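Local coordinates for protein possible hydrolase (Mycobacterium tuberculosis, PDB 6WYN) that hydrolyses carboxylic esters as a serine esterase, favouring short, straight-chain alkyl esters, and probably serves ester or lipid metabolism, at residues 271-276 with 290-295; 157-162 with 257-262; 174-179 with 325-330. One frame throughout, in Å; residues are numbered along the deposited sequence.

Contact 1. Residues 271-276 with 290-295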
# COMPACT_ATOMS: atom_id res chain seq x y z
N ALA A 271 11.92 5.33 15.33
CA ALA A 271 12.00 4.11 14.48
C ALA A 271 13.00 4.34 13.33
O ALA A 271 12.89 5.33 12.62
CB ALA A 271 10.64 3.81 13.94
N PRO A 272 13.98 3.47 13.11
CA PRO A 272 14.79 3.51 11.89
C PRO A 272 13.94 3.43 10.62
O PRO A 272 12.92 2.77 10.60
CB PRO A 272 15.68 2.26 12.02
CG PRO A 272 15.79 2.06 13.53
CD PRO A 272 14.39 2.38 14.01
N ILE A 273 14.36 4.16 9.61
CA ILE A 273 13.69 4.23 8.29
C ILE A 273 14.59 3.67 7.21
O ILE A 273 15.75 4.14 7.08
CB ILE A 273 13.32 5.67 7.96
CG1 ILE A 273 12.34 6.24 8.98
CG2 ILE A 273 12.77 5.72 6.53
CD1 ILE A 273 12.09 7.72 8.82
N THR A 274 14.06 2.71 6.44
CA THR A 274 14.68 2.19 5.20
C THR A 274 13.84 2.70 4.05
O THR A 274 12.63 2.61 4.14
CB THR A 274 14.78 0.66 5.23
OG1 THR A 274 15.60 0.32 6.35
CG2 THR A 274 15.36 0.10 3.95
N LEU A 275 14.45 3.14 2.98
CA LEU A 275 13.69 3.53 1.79
C LEU A 275 13.98 2.52 0.72
O LEU A 275 15.17 2.10 0.61
CB LEU A 275 14.09 4.96 1.37
CG LEU A 275 13.57 5.48 0.04
CD1 LEU A 275 12.05 5.64 0.09
CD2 LEU A 275 14.22 6.83 -0.27
N VAL A 276 12.97 2.20 -0.08
CA VAL A 276 13.10 1.32 -1.26
C VAL A 276 12.64 2.15 -2.43
O VAL A 276 11.42 2.50 -2.42
CB VAL A 276 12.33 -0.01 -1.14
CG1 VAL A 276 12.50 -0.87 -2.39
CG2 VAL A 276 12.73 -0.79 0.09
N ALA A 290 18.15 12.50 0.07
CA ALA A 290 19.05 13.24 0.97
C ALA A 290 18.25 13.98 2.05
O ALA A 290 18.72 14.05 3.20
CB ALA A 290 19.91 14.21 0.16
N GLU A 291 17.13 14.58 1.69
CA GLU A 291 16.28 15.32 2.68
C GLU A 291 15.81 14.33 3.76
O GLU A 291 15.90 14.60 4.97
CB GLU A 291 15.13 16.02 1.94
CG GLU A 291 14.11 16.71 2.85
CD GLU A 291 12.94 17.32 2.13
OE1 GLU A 291 12.45 18.39 2.62
OE2 GLU A 291 12.55 16.79 1.05
N LEU A 292 15.42 13.14 3.34
CA LEU A 292 14.96 12.12 4.30
C LEU A 292 16.12 11.71 5.21
O LEU A 292 15.92 11.61 6.45
CB LEU A 292 14.42 10.92 3.52
CG LEU A 292 13.95 9.76 4.37
CD1 LEU A 292 12.88 10.20 5.35
CD2 LEU A 292 13.43 8.65 3.48
N HIS A 293 17.33 11.57 4.66
CA HIS A 293 18.51 11.20 5.47
C HIS A 293 18.75 12.29 6.52
O HIS A 293 19.01 11.94 7.67
CB HIS A 293 19.78 10.97 4.61
CG HIS A 293 20.97 10.89 5.50
ND1 HIS A 293 21.77 12.00 5.76
CD2 HIS A 293 21.40 9.91 6.32
CE1 HIS A 293 22.66 11.68 6.69
NE2 HIS A 293 22.45 10.39 7.04
N ARG A 294 18.70 13.55 6.12
CA ARG A 294 19.06 14.68 7.03
C ARG A 294 18.04 14.80 8.16
O ARG A 294 18.46 15.02 9.31
CB ARG A 294 19.18 15.97 6.22
CG ARG A 294 20.46 16.04 5.38
CD ARG A 294 20.80 17.45 4.89
NE ARG A 294 19.64 17.97 4.18
CZ ARG A 294 19.41 17.80 2.88
NH1 ARG A 294 20.31 17.17 2.14
NH2 ARG A 294 18.28 18.26 2.35
N ARG A 295 16.75 14.57 7.89
CA ARG A 295 15.69 14.77 8.92
C ARG A 295 15.53 13.54 9.83
O ARG A 295 15.32 13.74 11.04
CB ARG A 295 14.36 15.14 8.25
CG ARG A 295 14.45 16.33 7.32
CD ARG A 295 14.49 17.66 8.05
NE ARG A 295 13.61 18.63 7.43
CZ ARG A 295 12.41 18.97 7.89
NH1 ARG A 295 11.95 18.41 8.99
NH2 ARG A 295 11.68 19.86 7.25
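Leu292 reaches from its helix toward the strand and sets one methyl, CD2, against two of its residues. Leu292 CD2 lies 4.2 Å from Leu275 CD2, and the same methyl lies 4.3 Å from Ile273 CG2. Ile273 and Leu275 are alternate residues of the strand, so both direct their side chains to the helix, while Thr274 between them points to the opposite face, where it meets Arg300 and His303. With CG of Leu292 extended away from the backbone N (chi1 178°), the side chain bridges a wide gap: the closest alpha carbons, of Ile273 and His293, are still 8.9 Å apart. This is the first half of a beta-alpha-beta crossover of the alpha/beta-hydrolase fold, in which strand 273-278 leads through helix 286-295 to the edge strand 299-305. All three touching residues are buried, and no hydrogen bond joins the two segments. The helix changes character one residue further on: His293 and Arg294 are exposed and neither touches segment 271-276, His293 turning to Phe299 instead. Partly exposed flanks carry the polar links to other helices, with Arg295 NH1 in a salt bridge to Asp267 and Glu291 OE2 hydrogen-bonded to Ser183.

Contact 2. Residues 157-162 with 257-262; sequences GGLTAI and GDFAGL
Leu159 and Leu262 meet at about a right angle, and following Leu159 outward from its backbone shows how the two helices fit. Its CB already touches Leu262 CD2, at 3.9 Å. At the next carbon the same methyl is still within range, Leu159 CG lying 4.2 Å from Leu262 CD2. The branch then divides the work. Leu159 CD2 stays with Leu262, whereas Leu159 CD1 has a second partner in Phe259, approaching CE1 at 3.7 Å from the edge of the ring and close to its plane. Leu262 CD2 is thus set against the whole length of the Leu159 side chain. Its other methyl, Leu262 CD1, turns to the following helical turn and meets Ile162 CG2 at 3.9 Å. That methyl of Ile162 stands anti to the backbone N (CG1 has chi1 -73°), which puts it on the side of Leu262. Helix 156-167 directly follows Ser155, assigned as the nucleophile, in the tight strand-to-helix turn known as the nucleophile elbow of alpha/beta hydrolases; Gly157 fits the last glycine of its GxSxG pattern. The contact packs this helix against the start of helix 260-268. Phe259 occupies the N-cap position of that helix, and just ahead of it Asp258 OD1 accepts a weak hydrogen bond from Gly261 N (3.5 Å). Leu185 of helix 182-200 touches both Leu159 and Phe259, while Pro130 and Gln131 of helix 130-144 pack on Leu159 and Leu262 respectively.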
# COMPACT_ATOMS: atom_id res chain seq x y z
N GLY A 157 0.47 4.82 1.92
CA GLY A 157 0.75 3.88 3.01
C GLY A 157 2.01 4.18 3.76
O GLY A 157 2.01 4.00 4.99
N GLY A 158 3.11 4.53 3.07
CA GLY A 158 4.38 4.88 3.73
C GLY A 158 4.27 6.14 4.61
O GLY A 158 4.85 6.14 5.73
N LEU A 159 3.56 7.16 4.14
CA LEU A 159 3.36 8.41 4.94
C LEU A 159 2.40 8.09 6.11
O LEU A 159 2.66 8.55 7.23
CB LEU A 159 2.83 9.51 4.02
CG LEU A 159 3.70 9.81 2.80
CD1 LEU A 159 3.30 11.13 2.17
CD2 LEU A 159 5.17 9.84 3.17
N THR A 160 1.43 7.20 5.90
CA THR A 160 0.55 6.72 7.00
C THR A 160 1.43 6.09 8.07
O THR A 160 1.24 6.39 9.25
CB THR A 160 -0.58 5.82 6.47
OG1 THR A 160 -1.27 6.61 5.51
CG2 THR A 160 -1.52 5.37 7.56
N ALA A 161 2.41 5.29 7.66
CA ALA A 161 3.33 4.61 8.59
C ALA A 161 4.13 5.63 9.38
O ALA A 161 4.35 5.40 10.56
CB ALA A 161 4.24 3.66 7.86
N ILE A 162 4.61 6.68 8.73
CA ILE A 162 5.37 7.72 9.44
C ILE A 162 4.48 8.28 10.56
O ILE A 162 4.96 8.35 11.68
CB ILE A 162 5.84 8.82 8.47
CG1 ILE A 162 6.98 8.31 7.60
CG2 ILE A 162 6.25 10.05 9.28
CD1 ILE A 162 7.30 9.19 6.43
N GLY A 257 -3.09 15.25 2.31
CA GLY A 257 -3.07 16.17 3.47
C GLY A 257 -1.84 16.40 4.34
O GLY A 257 -1.30 15.37 4.69
N ASP A 258 -1.46 17.67 4.65
CA ASP A 258 -0.38 18.09 5.62
C ASP A 258 1.02 17.49 5.42
O ASP A 258 1.15 16.26 5.48
CB ASP A 258 -0.87 17.98 7.07
CG ASP A 258 0.09 18.58 8.09
OD1 ASP A 258 0.62 19.67 7.82
OD2 ASP A 258 0.29 17.94 9.14
N PHE A 259 2.08 18.34 5.33
CA PHE A 259 3.37 17.69 5.07
C PHE A 259 4.48 18.31 5.96
O PHE A 259 5.36 17.57 6.42
CB PHE A 259 3.60 17.75 3.55
CG PHE A 259 2.73 16.84 2.70
CD1 PHE A 259 3.09 15.53 2.43
CD2 PHE A 259 1.59 17.32 2.06
CE1 PHE A 259 2.31 14.70 1.61
CE2 PHE A 259 0.83 16.50 1.23
CZ PHE A 259 1.17 15.19 1.02
N ALA A 260 4.41 19.61 6.24
CA ALA A 260 5.23 20.31 7.27
C ALA A 260 5.10 19.53 8.58
O ALA A 260 6.18 19.17 9.14
CB ALA A 260 4.75 21.74 7.43
N GLY A 261 3.84 19.23 9.00
CA GLY A 261 3.57 18.39 10.18
C GLY A 261 4.19 17.01 10.01
O GLY A 261 4.66 16.41 10.97
N LEU A 262 4.16 16.49 8.80
CA LEU A 262 4.69 15.14 8.54
C LEU A 262 6.24 15.14 8.66
O LEU A 262 6.77 14.19 9.28
CB LEU A 262 4.20 14.73 7.15
CG LEU A 262 4.23 13.24 6.87
CD1 LEU A 262 3.49 12.44 7.93
CD2 LEU A 262 3.65 13.00 5.48

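Contact 3. Residues 174-179 with 325-330; sequences ELVLVD and RGVLDT
Val327, near the end of the C-terminal helix, packs on Glu174 and Val176 of a central strand, one of the helix-on-sheet contacts that build the alpha/beta-hydrolase fold. Val176 and Val327 face each other tip to tip. Val176 CG2 is directed at Val327 CG1, with Val327 CG2 equally near to one side at 4.1 Å. Glu174 comes in differently: its side chain runs obliquely across Val327, and it is the aliphatic CG that does the touching. The glutamate starts out extended, with CG anti to the backbone N (chi1 -176°), then bends sharply at the next bond (chi2 97°). The first torsion sets CG against the valine methyl, and the bend beyond it turns the carboxylate to Arg300, whose NE forms a salt bridge with OE2. Phe150 of the adjacent strand 150-154 touches both Glu174 and Val327, extending the apolar bed under the helix. Between the two contact residues Leu175 points the other way, toward Ala161 and Ala165 of helix 156-167, so the strand is packed by helices on both faces. At its far end the strand delivers Asp179, assigned to the catalytic triad, with OD2 hydrogen-bonded to His310 ND1; this lies well away from Val327. The helix itself stops in a Schellman motif just beyond Leu328, where Asp329 takes positive phi (69°); Thr330 after it is poorly ordered. The nearest approach of the two segments is at the glutamate, 3.7 Å from Glu174 CG to Val327 CG1.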
# COMPACT_ATOMS: atom_id res chain seq x y z
N GLU A 174 10.34 -0.25 13.44
CA GLU A 174 11.13 -0.12 12.20
C GLU A 174 10.19 0.20 11.03
O GLU A 174 9.12 -0.42 10.98
CB GLU A 174 11.87 -1.45 12.12
CG GLU A 174 12.83 -1.57 11.00
CD GLU A 174 14.27 -1.28 11.37
OE1 GLU A 174 14.68 -1.49 12.55
OE2 GLU A 174 14.98 -0.86 10.45
N LEU A 175 10.53 1.18 10.19
CA LEU A 175 9.73 1.57 9.00
C LEU A 175 10.47 1.17 7.73
O LEU A 175 11.69 1.46 7.59
CB LEU A 175 9.50 3.08 8.96
CG LEU A 175 8.59 3.65 10.03
CD1 LEU A 175 8.78 5.15 10.19
CD2 LEU A 175 7.14 3.34 9.71
N VAL A 176 9.73 0.64 6.78
CA VAL A 176 10.21 0.48 5.38
C VAL A 176 9.24 1.28 4.52
O VAL A 176 8.04 0.93 4.50
CB VAL A 176 10.31 -0.99 4.96
CG1 VAL A 176 10.81 -1.09 3.55
CG2 VAL A 176 11.19 -1.80 5.92
N LEU A 177 9.75 2.32 3.87
CA LEU A 177 9.01 3.20 2.95
C LEU A 177 9.23 2.67 1.54
O LEU A 177 10.44 2.59 1.09
CB LEU A 177 9.52 4.64 3.06
CG LEU A 177 9.31 5.34 4.40
CD1 LEU A 177 9.82 6.76 4.31
CD2 LEU A 177 7.84 5.37 4.81
N VAL A 178 8.15 2.42 0.80
CA VAL A 178 8.31 2.00 -0.62
C VAL A 178 8.00 3.18 -1.52
O VAL A 178 6.83 3.58 -1.64
CB VAL A 178 7.51 0.74 -0.92
CG1 VAL A 178 7.66 0.27 -2.35
CG2 VAL A 178 7.92 -0.37 0.03
N ASP A 179 9.07 3.66 -2.21
CA ASP A 179 9.05 4.71 -3.24
C ASP A 179 8.27 5.95 -2.80
O ASP A 179 7.54 6.49 -3.62
CB ASP A 179 8.54 4.14 -4.57
CG ASP A 179 9.16 4.80 -5.79
OD1 ASP A 179 10.39 4.85 -5.84
OD2 ASP A 179 8.40 5.30 -6.68
N ARG A 325 13.09 -9.16 4.09
CA ARG A 325 13.71 -10.27 4.86
C ARG A 325 14.96 -9.77 5.59
O ARG A 325 15.12 -10.13 6.78
CB ARG A 325 14.02 -11.48 3.96
CG ARG A 325 14.32 -12.70 4.83
CD ARG A 325 14.47 -13.94 4.00
NE ARG A 325 13.18 -14.48 3.59
CZ ARG A 325 12.84 -14.72 2.33
NH1 ARG A 325 13.68 -14.46 1.34
NH2 ARG A 325 11.64 -15.21 2.07
N GLY A 326 15.77 -8.92 4.93
CA GLY A 326 17.01 -8.36 5.49
C GLY A 326 16.73 -7.48 6.69
O GLY A 326 17.44 -7.58 7.69
N VAL A 327 15.67 -6.70 6.63
CA VAL A 327 15.27 -5.77 7.72
C VAL A 327 14.82 -6.59 8.91
O VAL A 327 15.15 -6.20 10.04
CB VAL A 327 14.15 -4.85 7.24
CG1 VAL A 327 13.47 -4.15 8.40
CG2 VAL A 327 14.68 -3.87 6.20
N LEU A 328 14.07 -7.66 8.66
CA LEU A 328 13.64 -8.63 9.70
C LEU A 328 14.89 -9.31 10.30
O LEU A 328 14.77 -9.81 11.41
CB LEU A 328 12.69 -9.66 9.08
CG LEU A 328 11.19 -9.32 9.12
CD1 LEU A 328 10.91 -7.86 8.77
CD2 LEU A 328 10.43 -10.24 8.19
N ASP A 329 16.02 -9.31 9.58
CA ASP A 329 17.33 -9.91 9.96
C ASP A 329 17.18 -11.43 9.95
O ASP A 329 17.85 -12.08 10.78
CB ASP A 329 17.85 -9.48 11.34
CG ASP A 329 18.16 -8.01 11.54
OD1 ASP A 329 18.43 -7.32 10.55
OD2 ASP A 329 18.16 -7.57 12.70
N THR A 330 16.32 -11.98 9.09
CA THR A 330 15.72 -13.34 9.27
C THR A 330 15.83 -14.15 7.98
O THR A 330 15.15 -13.83 7.02
CB THR A 330 14.26 -13.26 9.72
OG1 THR A 330 14.23 -12.79 11.07
CG2 THR A 330 13.53 -14.60 9.66

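Overall arrangement
Going from the N terminus, the chain first passes 157-162 and then 174-179, leaving contacts 2 and 3 both waiting for partners. Contact 2 closes first, at 257-262, after 94 residues, about half of them helical; contact 3 closes only at the C-terminal helix, so the two cross. Contact 1 opens and shuts in between, as a short local loop lying wholly within the span of contact 3 and after contact 2. Strands 174-178 and 273-278 are sheet neighbours, and probable backbone hydrogen bonds join contacts 1 and 3. Contacts 2 and 3 meet where helix 156-167 packs on strand 174-178, while helix 317-328 packs on the other face of that strand.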